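Local coordinates for protein-glutaminase (PDB 2ZK9), which hydrolyses the side-chain amide of glutamine residues in proteins, turning them into glutamate and releasing ammonia, at residues I18-E21 / S26-S29; I33-P38 / I102-F107; G139-R144 / Y150-N155. All blocks are in the same frame, centred on the assembly; numbering follows the deposited sequence. Where two conformers were deposited one is given.

Following the chain from the N terminus, contact 1 comes first. It closes a four-residue loop just after helix 8-19, and the disulfide Cys-23–Cys-32 bridges from this loop to a point beyond the contact. Contact 2 opens next and spans 63 residues. It brings the loop before helix 42-55 against the loop that follows strand 97-102. Contact 3 closes last, as the hairpin of strands 141-144 and 150-152. The three follow in series, and none nests in or crosses another. Contacts 1 and 2 touch through Ile-18, which packs on Phe-35, Ile-102 and Pro-104. Contact 3 stands apart, its nearest atoms about 10 Å from contact 2.

Contact 1: residues I18-E21 / S26-S29; sequences IKNE and STAS. Unlike the reference sequence in segment 18-21: Glu-21 (reference Gln).
Two torsions set up this contact, one in Glu-21 and one in Thr-27. The side chain of Glu-21 starts beside its backbone N and then bends at chi2 (-57°), which turns the carboxylate back to 26-29. In Thr-27, OG1 sits between the backbone N and the carbonyl carbon (chi1 45°), within reach of the carbonyl of Asn-20. Thr-27 was modelled in two conformers, and what follows holds for one of them.

In that conformer Thr-27 OG1 donates to Asn-20 O at 2.7 Å. The hydroxyl lies in the carbonyl plane and uses a lone pair of the oxygen. Thr-25 OG1 makes a weak bond with the same oxygen and is hydrogen-bonded with Thr-27 OG1. The carbonyl of Asn-20 is thus met by two threonine hydroxyls of the loop.

The second link runs from backbone to carboxylate. Ser-29 N donates to Glu-21 OE2 at 2.8 Å, with an N-H...O angle of 157°. It comes in on the syn side, a little out of the carboxylate plane. The other oxygen, OE1, accepts from a water at 2.9 Å. That water also donates to Thr-27 O at 2.7 Å, so both carboxylate oxygens are tied to 26-29. The methyl of Ala-28 lies against the backbone, with CB 3.6 Å from Glu-21 O. Glu-21 is a glutamine in the reference sequence.

This is a surface contact that folds the chain back after helix 8-19. On the inner side Ile-18 packs on Met-49, Ile-52 and Leu-53 of helix 42-55. The side chain of Glu-21 also touches Ile-52, which places the turn against that helix.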
ATOM      1  N   ILE A  18      -3.976  -1.856  10.791  1.00 10.19           N
ATOM      2  CA  ILE A  18      -4.143  -1.274   9.428  1.00 10.06           C
ATOM      3  C   ILE A  18      -5.506  -1.591   8.896  1.00 10.17           C
ATOM      4  O   ILE A  18      -6.202  -0.694   8.392  1.00 10.56           O
ATOM      5  CB  ILE A  18      -2.999  -1.812   8.536  1.00  9.78           C
ATOM      6  CG1 ILE A  18      -1.658  -1.142   8.913  1.00 10.40           C
ATOM      7  CG2 ILE A  18      -3.342  -1.536   7.089  1.00 10.67           C
ATOM      8  CD1 ILE A  18      -0.464  -1.825   8.330  1.00 11.13           C
ATOM      9  N   LYS A  19      -5.940  -2.849   8.991  1.00 11.02           N
ATOM     10  CA  LYS A  19      -7.231  -3.236   8.429  1.00 12.47           C
ATOM     11  C   LYS A  19      -8.353  -2.484   9.109  1.00 11.64           C
ATOM     12  O   LYS A  19      -9.346  -2.115   8.485  1.00 11.63           O
ATOM     13  CB  LYS A  19      -7.413  -4.757   8.468  1.00 15.64           C
ATOM     14  CG  LYS A  19      -8.570  -5.160   7.512  1.00 19.87           C
ATOM     15  CD  LYS A  19      -8.695  -6.644   7.284  1.00 25.25           C
ATOM     16  CE  LYS A  19      -9.792  -7.059   6.385  1.00 26.98           C
ATOM     17  NZ  LYS A  19     -10.014  -8.504   6.377  1.00 28.36           N
ATOM     18  N   ASN A  20      -8.206  -2.228  10.395  1.00 11.28           N
ATOM     19  CA  ASN A  20      -9.212  -1.492  11.161  1.00 12.76           C
ATOM     20  C   ASN A  20      -9.398  -0.064  10.686  1.00 10.73           C
ATOM     21  O   ASN A  20     -10.424   0.552  11.028  1.00 11.94           O
ATOM     22  CB  ASN A  20      -8.875  -1.508  12.658  1.00 17.52           C
ATOM     23  CG  ASN A  20      -9.183  -2.820  13.311  1.00 23.96           C
ATOM     24  OD1 ASN A  20      -9.833  -3.690  12.750  1.00 28.24           O
ATOM     25  ND2 ASN A  20      -8.680  -2.856  14.566  1.00 36.98           N
ATOM     26  N   GLU A  21      -8.464   0.506   9.934  1.00 10.54           N
ATOM     27  CA  GLU A  21      -8.580   1.841   9.399  1.00  9.64           C
ATOM     28  C   GLU A  21      -9.142   1.880   7.984  1.00  9.40           C
ATOM     29  O   GLU A  21      -9.173   2.922   7.364  1.00 10.25           O
ATOM     30  CB  GLU A  21      -7.211   2.573   9.448  1.00 10.48           C
ATOM     31  CG  GLU A  21      -6.723   2.760  10.875  1.00 11.19           C
ATOM     32  CD  GLU A  21      -7.717   3.511  11.728  1.00 10.28           C
ATOM     33  OE1 GLU A  21      -7.916   3.102  12.944  1.00 15.41           O
ATOM     34  OE2 GLU A  21      -8.317   4.484  11.240  1.00 11.03           O
ATOM     35  N   SER A  26     -16.650   0.542  10.466  1.00 24.58           N
ATOM     36  CA  SER A  26     -17.120   1.263  11.623  0.61 25.98           C
ATOM     37  C   SER A  26     -15.911   1.624  12.483  1.00 22.94           C
ATOM     38  O   SER A  26     -15.987   2.407  13.384  1.00 27.35           O
ATOM     39  CB  SER A  26     -18.144   0.449  12.424  0.61 33.47           C
ATOM     40  OG  SER A  26     -17.634  -0.807  12.858  0.61 33.07           O
ATOM     41  N   THR A  27     -14.798   0.884  12.341  0.55 17.19           N
ATOM     42  CA  THR A  27     -13.688   1.048  13.266  0.55 17.14           C
ATOM     43  C   THR A  27     -12.759   2.193  12.864  0.55 15.30           C
ATOM     44  O   THR A  27     -11.884   2.656  13.633  0.55 15.40           O
ATOM     45  CB  THR A  27     -12.800  -0.208  13.373  0.55 19.33           C
ATOM     46  OG1 THR A  27     -12.548  -0.705  12.075  0.55 16.21           O
ATOM     47  CG2 THR A  27     -13.536  -1.316  14.159  0.55 17.61           C
ATOM     48  N   ALA A  28     -12.899   2.821  11.692  1.00 17.43           N
ATOM     49  CA  ALA A  28     -11.827   3.689  11.204  1.00 13.17           C
ATOM     50  C   ALA A  28     -11.932   5.105  11.672  1.00 12.99           C
ATOM     51  O   ALA A  28     -13.013   5.679  11.788  1.00 16.68           O
ATOM     52  CB  ALA A  28     -11.796   3.574   9.710  1.00 13.13           C
ATOM     53  N   SER A  29     -10.767   5.692  11.891  1.00 12.36           N
ATOM     54  CA  SER A  29     -10.606   7.098  12.155  0.75 13.24           C
ATOM     55  C   SER A  29     -10.434   7.859  10.834  1.00 11.60           C
ATOM     56  O   SER A  29     -10.124   7.305   9.801  1.00 14.01           O
ATOM     57  CB  SER A  29      -9.360   7.340  12.984  0.75 16.36           C
ATOM     58  OG  SER A  29      -9.237   6.551  14.145  0.75 21.18           O
TER
HETATM   59  O   HOH W   1      -9.991   4.228  14.665  1.00 15.13           O

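Contact 2: residues I33-P38 / I102-F107; sequences ITFRYP and IDPSLF
Pro-104 lies over one face of the Phe-35 ring, and this is the tight part of the contact. Its CB stands 3.7 Å from the ring centroid, almost on the ring normal, a CH-pi contact. Pro-104 CD reaches the rim, 3.5 Å from Phe-35 CE1. The opposite face is met by Ile-33 CG2, off centre, so the ring is held between two aliphatic groups. Phe-35 CG is anti to its carbonyl carbon (chi1 -65°), which points the ring at Pro-104. With an alanine here, a gap is likely to open under Pro-104, and Ile-33 CG2 would lose its ring partner.

The other side is looser. No direct hydrogen bond joins the segments there. A water donates to Phe-35 O at 2.8 Å and to Ser-105 O at 2.8 Å, and so bridges the backbones. Ser-105 CB comes 3.5 Å from Phe-35 O.

The 102-107 loop is braced from within. Asp-103 OD1 accepts from Ser-105 N at 3.0 Å, which makes an Asx turn. Ser-105 OG, in one of its two conformers, also donates to it. Asp-103 OD2 accepts from His-83 NE2 and Trp-117 NE1. A histidine paired with an acidic residue is consistent with the papain-like catalytic site of clan CA enzymes.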
ATOM      1  N   ILE A  33      -8.454   4.589   5.231  1.00  8.65           N
ATOM      2  CA  ILE A  33      -7.586   4.185   4.150  1.00  8.00           C
ATOM      3  C   ILE A  33      -8.443   3.521   3.052  1.00  8.12           C
ATOM      4  O   ILE A  33      -9.181   2.566   3.310  1.00  8.72           O
ATOM      5  CB  ILE A  33      -6.471   3.251   4.609  1.00  8.19           C
ATOM      6  CG1 ILE A  33      -5.715   3.807   5.793  1.00  9.61           C
ATOM      7  CG2 ILE A  33      -5.565   2.975   3.435  1.00  9.44           C
ATOM      8  CD1 ILE A  33      -4.664   2.884   6.373  1.00 10.87           C
ATOM      9  N   THR A  34      -8.343   4.055   1.843  1.00  8.21           N
ATOM     10  CA  THR A  34      -9.240   3.804   0.733  1.00  8.13           C
ATOM     11  C   THR A  34      -8.899   2.521  -0.029  1.00  7.90           C
ATOM     12  O   THR A  34      -8.857   2.493  -1.258  1.00  8.38           O
ATOM     13  CB  THR A  34      -9.205   5.046  -0.157  1.00  8.48           C
ATOM     14  OG1 THR A  34      -7.854   5.346  -0.486  1.00  9.44           O
ATOM     15  CG2 THR A  34      -9.840   6.262   0.529  1.00 10.14           C
ATOM     16  N   PHE A  35      -8.680   1.442   0.724  1.00  8.17           N
ATOM     17  CA  PHE A  35      -8.288   0.163   0.118  1.00  8.39           C
ATOM     18  C   PHE A  35      -9.338  -0.330  -0.894  1.00  8.24           C
ATOM     19  O   PHE A  35      -8.976  -0.960  -1.888  1.00  9.74           O
ATOM     20  CB  PHE A  35      -8.112  -0.903   1.169  1.00  8.53           C
ATOM     21  CG  PHE A  35      -6.981  -0.653   2.137  1.00  8.26           C
ATOM     22  CD1 PHE A  35      -5.667  -0.510   1.698  1.00  8.59           C
ATOM     23  CD2 PHE A  35      -7.223  -0.623   3.493  1.00  8.88           C
ATOM     24  CE1 PHE A  35      -4.633  -0.353   2.604  1.00  9.12           C
ATOM     25  CE2 PHE A  35      -6.183  -0.476   4.398  1.00  9.42           C
ATOM     26  CZ  PHE A  35      -4.900  -0.321   3.954  1.00  9.61           C
ATOM     27  N   ARG A  36     -10.608  -0.036  -0.642  1.00  8.69           N
ATOM     28  CA  ARG A  36     -11.682  -0.467  -1.538  1.00  8.98           C
ATOM     29  C   ARG A  36     -11.715   0.275  -2.860  1.00  8.85           C
ATOM     30  O   ARG A  36     -12.545  -0.105  -3.699  1.00  9.77           O
ATOM     31  CB  ARG A  36     -13.021  -0.285  -0.818  1.00  9.73           C
ATOM     32  CG  ARG A  36     -13.380   1.144  -0.469  1.00  9.92           C
ATOM     33  CD  ARG A  36     -14.651   1.254   0.295  1.00 10.76           C
ATOM     34  NE  ARG A  36     -14.984   2.642   0.563  1.00 11.13           N
ATOM     35  CZ  ARG A  36     -16.062   3.073   1.168  1.00 13.10           C
ATOM     36  NH1 ARG A  36     -16.944   2.185   1.609  1.00 14.25           N
ATOM     37  NH2 ARG A  36     -16.234   4.359   1.365  1.00 15.21           N
ATOM     38  N   TYR A  37     -10.898   1.297  -3.037  1.00  8.65           N
ATOM     39  CA  TYR A  37     -10.816   2.075  -4.260  1.00  8.41           C
ATOM     40  C   TYR A  37      -9.436   1.934  -4.853  1.00  8.09           C
ATOM     41  O   TYR A  37      -8.560   2.757  -4.634  1.00  9.37           O
ATOM     42  CB  TYR A  37     -11.121   3.550  -3.970  1.00  9.09           C
ATOM     43  CG  TYR A  37     -11.170   4.404  -5.222  1.00  8.69           C
ATOM     44  CD1 TYR A  37     -12.039   4.140  -6.241  1.00  9.38           C
ATOM     45  CD2 TYR A  37     -10.324   5.512  -5.334  1.00  9.46           C
ATOM     46  CE1 TYR A  37     -12.071   4.958  -7.380  1.00  9.91           C
ATOM     47  CE2 TYR A  37     -10.374   6.296  -6.459  1.00 10.05           C
ATOM     48  CZ  TYR A  37     -11.222   6.050  -7.484  1.00 10.18           C
ATOM     49  OH  TYR A  37     -11.242   6.895  -8.574  1.00 12.18           O
ATOM     50  N   PRO A  38      -9.211   0.867  -5.634  1.00  9.14           N
ATOM     51  CA  PRO A  38      -7.872   0.608  -6.155  1.00  9.98           C
ATOM     52  C   PRO A  38      -7.488   1.394  -7.381  1.00  9.74           C
ATOM     53  O   PRO A  38      -6.363   1.207  -7.868  1.00 10.90           O
ATOM     54  CB  PRO A  38      -7.871  -0.906  -6.431  1.00 12.24           C
ATOM     55  CG  PRO A  38      -9.293  -1.129  -6.815  1.00 12.85           C
ATOM     56  CD  PRO A  38     -10.102  -0.292  -5.826  1.00 10.45           C
ATOM     57  N   ILE A 102       2.306  -5.795   3.214  1.00  8.50           N
ATOM     58  CA  ILE A 102       0.946  -5.558   3.692  1.00  8.87           C
ATOM     59  C   ILE A 102       0.274  -4.692   2.670  1.00  8.62           C
ATOM     60  O   ILE A 102       0.722  -3.568   2.373  1.00  8.50           O
ATOM     61  CB  ILE A 102       0.908  -4.969   5.103  1.00  9.25           C
ATOM     62  CG1 ILE A 102       1.484  -6.000   6.111  1.00 10.46           C
ATOM     63  CG2 ILE A 102      -0.485  -4.552   5.440  1.00  9.54           C
ATOM     64  CD1 ILE A 102       1.567  -5.521   7.543  1.00 11.33           C
ATOM     65  N   ASP A 103      -0.807  -5.200   2.065  1.00  8.53           N
ATOM     66  CA  ASP A 103      -1.550  -4.435   1.092  1.00  8.50           C
ATOM     67  C   ASP A 103      -3.001  -4.946   1.049  1.00  8.45           C
ATOM     68  O   ASP A 103      -3.365  -5.751   0.199  1.00  8.90           O
ATOM     69  CB  ASP A 103      -0.976  -4.528  -0.317  1.00  8.70           C
ATOM     70  CG  ASP A 103      -1.721  -3.698  -1.313  1.00  8.90           C
ATOM     71  OD1 ASP A 103      -2.706  -2.994  -0.910  1.00  8.73           O
ATOM     72  OD2 ASP A 103      -1.339  -3.727  -2.488  1.00  9.84           O
ATOM     73  N   PRO A 104      -3.840  -4.444   1.936  1.00  8.48           N
ATOM     74  CA  PRO A 104      -5.264  -4.840   1.930  1.00  8.86           C
ATOM     75  C   PRO A 104      -6.044  -4.456   0.714  1.00  8.88           C
ATOM     76  O   PRO A 104      -7.190  -4.906   0.589  1.00 11.08           O
ATOM     77  CB  PRO A 104      -5.793  -4.151   3.202  1.00  9.26           C
ATOM     78  CG  PRO A 104      -4.630  -4.043   4.110  1.00  9.74           C
ATOM     79  CD  PRO A 104      -3.516  -3.670   3.152  1.00  9.33           C
ATOM     80  N   SER A 105      -5.530  -3.642  -0.187  1.00  8.67           N
ATOM     81  CA  SER A 105      -6.221  -3.414  -1.460  0.78  9.05           C
ATOM     82  C   SER A 105      -6.199  -4.646  -2.375  1.00  9.09           C
ATOM     83  O   SER A 105      -7.039  -4.748  -3.225  1.00 11.46           O
ATOM     84  CB  SER A 105      -5.746  -2.165  -2.194  0.78  9.27           C
ATOM     85  OG  SER A 105      -4.447  -2.286  -2.802  0.78  7.91           O
ATOM     86  N   LEU A 106      -5.240  -5.533  -2.158  1.00  9.04           N
ATOM     87  CA  LEU A 106      -5.084  -6.765  -2.931  1.00  9.65           C
ATOM     88  C   LEU A 106      -5.229  -8.016  -2.081  1.00  9.87           C
ATOM     89  O   LEU A 106      -5.586  -9.055  -2.636  1.00 11.89           O
ATOM     90  CB  LEU A 106      -3.773  -6.766  -3.707  1.00 10.24           C
ATOM     91  CG  LEU A 106      -3.655  -5.677  -4.771  1.00 10.31           C
ATOM     92  CD1 LEU A 106      -2.261  -5.728  -5.399  1.00 12.41           C
ATOM     93  CD2 LEU A 106      -4.727  -5.801  -5.821  1.00 13.51           C
ATOM     94  N   PHE A 107      -4.844  -7.981  -0.829  1.00  9.81           N
ATOM     95  CA  PHE A 107      -4.806  -9.110   0.064  1.00  9.80           C
ATOM     96  C   PHE A 107      -5.397  -8.691   1.395  1.00 10.20           C
ATOM     97  O   PHE A 107      -4.721  -8.200   2.314  1.00 10.97           O
ATOM     98  CB  PHE A 107      -3.370  -9.632   0.213  1.00 10.97           C
ATOM     99  CG  PHE A 107      -2.825 -10.139  -1.082  1.00 10.68           C
ATOM    100  CD1 PHE A 107      -3.059 -11.430  -1.483  1.00 11.79           C
ATOM    101  CD2 PHE A 107      -2.046  -9.316  -1.879  1.00 11.73           C
ATOM    102  CE1 PHE A 107      -2.528 -11.942  -2.639  1.00 13.88           C
ATOM    103  CE2 PHE A 107      -1.529  -9.779  -3.067  1.00 13.75           C
ATOM    104  CZ  PHE A 107      -1.736 -11.089  -3.421  1.00 13.93           C
TER
HETATM  105  O   HOH W   2      -9.216  -3.020  -3.712  1.00 13.31           O

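Contact 3: residues G139-R144 / Y150-N155; sequences GNVYYR and YLYDNN
Val-141 and Tyr-150 meet at about a right angle. Val-141 CG2 sits over the centre of the Tyr-150 ring, 3.7 Å from its centroid, a CH-pi contact. With Val-141 CG1 anti to the backbone N (chi1 174°), CG2 lies beside that N and comes over the ring centre, while CG1 reaches the rim near Tyr-150 CD1. Arg-144 approaches the same ring at its edge, where Arg-144 CG is 4.0 Å from Tyr-150 CE1.

Tyr-142 and Asp-153 are arranged differently. They run side by side and point the same way. Asp-153 CB lies over the centre of the Tyr-142 ring, 3.6 Å from the centroid, and the carboxylate is turned 50° from the ring. Beyond the pair, Tyr-142 OH bonds Asn-158 OD1. Asp-153 OD2 bonds Thr-159 OG1 and OD1 bonds Asn-158 N. These bonds tie the hairpin to the first turn of helix 157-165.

Tyr-152 crosses Asn-140 obliquely, with ring and amide planes 61° apart. The ring turns its edge to the backbone, with Tyr-152 CD1 3.2 Å from Asn-140 O. A water joins Asn-140 ND2 to Tyr-152 OH. Another accepts from Asp-153 N and lies 2.7 Å from Asn-140 O, linking the two backbones.

The backbone bonds centre on Leu-151. Leu-151 O accepts from Tyr-142 N at 2.9 Å, in the carbonyl plane. It also takes a longer bond of 3.3 Å from Tyr-143 N, which stands above that plane. Leu-151 N returns a bond to Tyr-143 O at 2.9 Å. Tyr-142 and Tyr-143 therefore both face Leu-151. This is a classic beta bulge in an antiparallel beta hairpin.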
ATOM      1  N   GLY A 139      11.046   3.323   3.763  1.00  8.21           N
ATOM      2  CA  GLY A 139       9.650   3.633   3.945  1.00  8.73           C
ATOM      3  C   GLY A 139       9.289   5.071   3.749  1.00  8.18           C
ATOM      4  O   GLY A 139       8.167   5.406   3.338  1.00  8.93           O
ATOM      5  N   ASN A 140      10.232   5.961   4.056  1.00  8.56           N
ATOM      6  CA  ASN A 140       9.917   7.397   3.983  1.00  8.94           C
ATOM      7  C   ASN A 140       9.737   7.881   2.550  1.00  8.57           C
ATOM      8  O   ASN A 140       9.221   8.982   2.360  1.00  9.46           O
ATOM      9  CB  ASN A 140      10.888   8.243   4.776  1.00 10.49           C
ATOM     10  CG  ASN A 140      12.247   8.421   4.227  1.00 10.86           C
ATOM     11  OD1 ASN A 140      12.869   9.475   4.631  1.00 17.61           O
ATOM     12  ND2 ASN A 140      12.726   7.567   3.444  1.00 10.35           N
ATOM     13  N   VAL A 141      10.137   7.117   1.552  1.00  8.04           N
ATOM     14  CA  VAL A 141       9.903   7.514   0.184  1.00  8.31           C
ATOM     15  C   VAL A 141       8.418   7.405  -0.130  1.00  7.71           C
ATOM     16  O   VAL A 141       7.806   6.344  -0.001  1.00  8.72           O
ATOM     17  CB  VAL A 141      10.736   6.634  -0.788  1.00  9.04           C
ATOM     18  CG1 VAL A 141      10.382   6.955  -2.212  1.00 10.42           C
ATOM     19  CG2 VAL A 141      12.234   6.840  -0.512  1.00 10.76           C
ATOM     20  N   TYR A 142       7.841   8.499  -0.587  1.00  8.22           N
ATOM     21  CA  TYR A 142       6.428   8.538  -0.951  1.00  8.04           C
ATOM     22  C   TYR A 142       6.200   8.004  -2.349  1.00  8.35           C
ATOM     23  O   TYR A 142       5.252   7.238  -2.603  1.00  8.50           O
ATOM     24  CB  TYR A 142       5.961   9.954  -0.865  1.00  8.75           C
ATOM     25  CG  TYR A 142       4.451  10.230  -0.928  1.00  7.77           C
ATOM     26  CD1 TYR A 142       3.976  11.206  -1.758  1.00  9.05           C
ATOM     27  CD2 TYR A 142       3.546   9.563  -0.116  1.00  8.54           C
ATOM     28  CE1 TYR A 142       2.602  11.515  -1.806  1.00  9.14           C
ATOM     29  CE2 TYR A 142       2.228   9.876  -0.111  1.00  8.40           C
ATOM     30  CZ  TYR A 142       1.757  10.858  -0.952  1.00  8.79           C
ATOM     31  OH  TYR A 142       0.403  11.148  -0.898  1.00  9.44           O
ATOM     32  N   TYR A 143       7.050   8.390  -3.284  1.00  8.84           N
ATOM     33  CA  TYR A 143       7.002   7.909  -4.665  1.00  9.59           C
ATOM     34  C   TYR A 143       8.453   7.819  -5.188  1.00  9.54           C
ATOM     35  O   TYR A 143       9.263   8.693  -4.933  1.00 10.46           O
ATOM     36  CB  TYR A 143       6.169   8.783  -5.575  1.00 10.98           C
ATOM     37  CG  TYR A 143       6.206   8.377  -7.019  1.00 12.90           C
ATOM     38  CD1 TYR A 143       5.603   7.162  -7.451  1.00 14.65           C
ATOM     39  CD2 TYR A 143       6.933   9.076  -7.964  1.00 13.78           C
ATOM     40  CE1 TYR A 143       5.671   6.742  -8.759  1.00 16.03           C
ATOM     41  CE2 TYR A 143       6.994   8.683  -9.273  1.00 16.07           C
ATOM     42  CZ  TYR A 143       6.357   7.520  -9.668  1.00 17.26           C
ATOM     43  OH  TYR A 143       6.472   7.162 -10.997  1.00 23.18           O
ATOM     44  N   ARG A 144       8.686   6.771  -5.962  0.52 11.05           N
ATOM     45  CA  ARG A 144       9.933   6.487  -6.648  0.52 11.10           C
ATOM     46  C   ARG A 144       9.653   6.340  -8.135  0.52 11.62           C
ATOM     47  O   ARG A 144       8.884   5.454  -8.508  0.52 12.67           O
ATOM     48  CB  ARG A 144      10.579   5.184  -6.165  0.52 11.07           C
ATOM     49  CG  ARG A 144      11.786   4.782  -7.002  0.52 10.37           C
ATOM     50  CD  ARG A 144      12.387   3.465  -6.544  0.52 12.90           C
ATOM     51  NE  ARG A 144      13.603   3.103  -7.279  0.52 12.74           N
ATOM     52  CZ  ARG A 144      13.624   2.554  -8.483  0.52 12.97           C
ATOM     53  NH1 ARG A 144      12.525   2.300  -9.136  0.52 11.41           N
ATOM     54  NH2 ARG A 144      14.782   2.255  -9.053  0.52 14.60           N
ATOM     55  N   TYR A 150      13.174  10.324  -6.075  1.00 20.08           N
ATOM     56  CA  TYR A 150      12.298  10.194  -4.929  1.00 16.36           C
ATOM     57  C   TYR A 150      11.499  11.443  -4.655  1.00 16.52           C
ATOM     58  O   TYR A 150      12.005  12.597  -4.815  1.00 20.49           O
ATOM     59  CB  TYR A 150      13.146   9.828  -3.712  1.00 19.45           C
ATOM     60  CG  TYR A 150      13.849   8.503  -3.567  1.00 18.08           C
ATOM     61  CD1 TYR A 150      13.555   7.409  -4.302  1.00 15.13           C
ATOM     62  CD2 TYR A 150      14.843   8.337  -2.571  1.00 21.61           C
ATOM     63  CE1 TYR A 150      14.201   6.201  -4.164  1.00 16.81           C
ATOM     64  CE2 TYR A 150      15.484   7.137  -2.394  1.00 19.52           C
ATOM     65  CZ  TYR A 150      15.174   6.055  -3.173  1.00 18.22           C
ATOM     66  OH  TYR A 150      15.841   4.848  -2.957  1.00 22.19           O
ATOM     67  N   LEU A 151      10.251  11.340  -4.204  0.64 12.99           N
ATOM     68  CA  LEU A 151       9.464  12.422  -3.644  0.64 14.43           C
ATOM     69  C   LEU A 151       9.050  11.948  -2.243  0.64 10.61           C
ATOM     70  O   LEU A 151       8.962  10.737  -2.034  0.64 10.95           O
ATOM     71  CB  LEU A 151       8.182  12.659  -4.410  0.64 17.43           C
ATOM     72  CG  LEU A 151       8.172  13.013  -5.871  0.64 22.39           C
ATOM     73  CD1 LEU A 151       6.757  12.946  -6.374  0.64 34.51           C
ATOM     74  CD2 LEU A 151       8.745  14.415  -5.927  0.64 26.58           C
ATOM     75  N   TYR A 152       8.791  12.856  -1.337  1.00 10.17           N
ATOM     76  CA  TYR A 152       8.518  12.643   0.061  1.00 10.08           C
ATOM     77  C   TYR A 152       7.222  13.333   0.496  1.00  9.51           C
ATOM     78  O   TYR A 152       6.782  14.279  -0.140  1.00 11.03           O
ATOM     79  CB  TYR A 152       9.709  13.209   0.856  1.00 11.41           C
ATOM     80  CG  TYR A 152      10.980  12.442   0.569  1.00 11.62           C
ATOM     81  CD1 TYR A 152      11.217  11.233   1.244  1.00 12.98           C
ATOM     82  CD2 TYR A 152      11.899  12.863  -0.348  1.00 13.39           C
ATOM     83  CE1 TYR A 152      12.338  10.493   1.026  1.00 13.86           C
ATOM     84  CE2 TYR A 152      13.060  12.114  -0.599  1.00 14.88           C
ATOM     85  CZ  TYR A 152      13.219  10.950   0.097  1.00 15.10           C
ATOM     86  OH  TYR A 152      14.358  10.171  -0.114  1.00 18.20           O
ATOM     87  N   ASP A 153       6.677  12.845   1.590  1.00  9.02           N
ATOM     88  CA  ASP A 153       5.477  13.427   2.204  1.00  8.98           C
ATOM     89  C   ASP A 153       5.587  13.302   3.718  1.00  8.44           C
ATOM     90  O   ASP A 153       4.863  12.586   4.391  1.00  9.55           O
ATOM     91  CB  ASP A 153       4.199  12.759   1.713  1.00  8.55           C
ATOM     92  CG  ASP A 153       2.910  13.375   2.183  1.00  8.51           C
ATOM     93  OD1 ASP A 153       2.860  14.624   2.331  1.00  9.40           O
ATOM     94  OD2 ASP A 153       1.919  12.613   2.378  1.00  9.03           O
ATOM     95  N   ASN A 154       6.623  13.959   4.303  1.00  9.98           N
ATOM     96  CA  ASN A 154       7.042  13.657   5.626  1.00 10.85           C
ATOM     97  C   ASN A 154       5.981  13.969   6.676  1.00 11.70           C
ATOM     98  O   ASN A 154       5.934  13.286   7.724  1.00 14.20           O
ATOM     99  CB  ASN A 154       8.271  14.416   5.978  1.00 12.56           C
ATOM    100  CG  ASN A 154       9.518  13.867   5.371  1.00 13.72           C
ATOM    101  OD1 ASN A 154       9.550  12.836   4.751  1.00 13.68           O
ATOM    102  ND2 ASN A 154      10.562  14.621   5.585  1.00 18.53           N
ATOM    103  N   ASN A 155       5.141  14.974   6.428  1.00 10.90           N
ATOM    104  CA  ASN A 155       4.113  15.368   7.370  1.00 11.86           C
ATOM    105  C   ASN A 155       2.746  14.810   7.037  1.00 10.72           C
ATOM    106  O   ASN A 155       1.770  15.151   7.686  1.00 12.05           O
ATOM    107  CB  ASN A 155       4.087  16.918   7.474  1.00 14.91           C
ATOM    108  CG  ASN A 155       5.395  17.434   8.083  1.00 15.77           C
ATOM    109  OD1 ASN A 155       6.011  18.307   7.473  1.00 20.96           O
ATOM    110  ND2 ASN A 155       5.810  16.887   9.154  1.00 20.87           N
TER
HETATM  111  O   HOH W   3       7.853  11.042   3.484  1.00  9.73           O
HETATM  112  O   HOH W   4      14.792   8.208   1.677  1.00 15.75           O
HETATM  113  O   HOH W   5      10.878  11.048   6.478  1.00 16.40           O
HETATM  114  O   HOH W   6      15.557   3.398  -4.881  1.00 40.20           O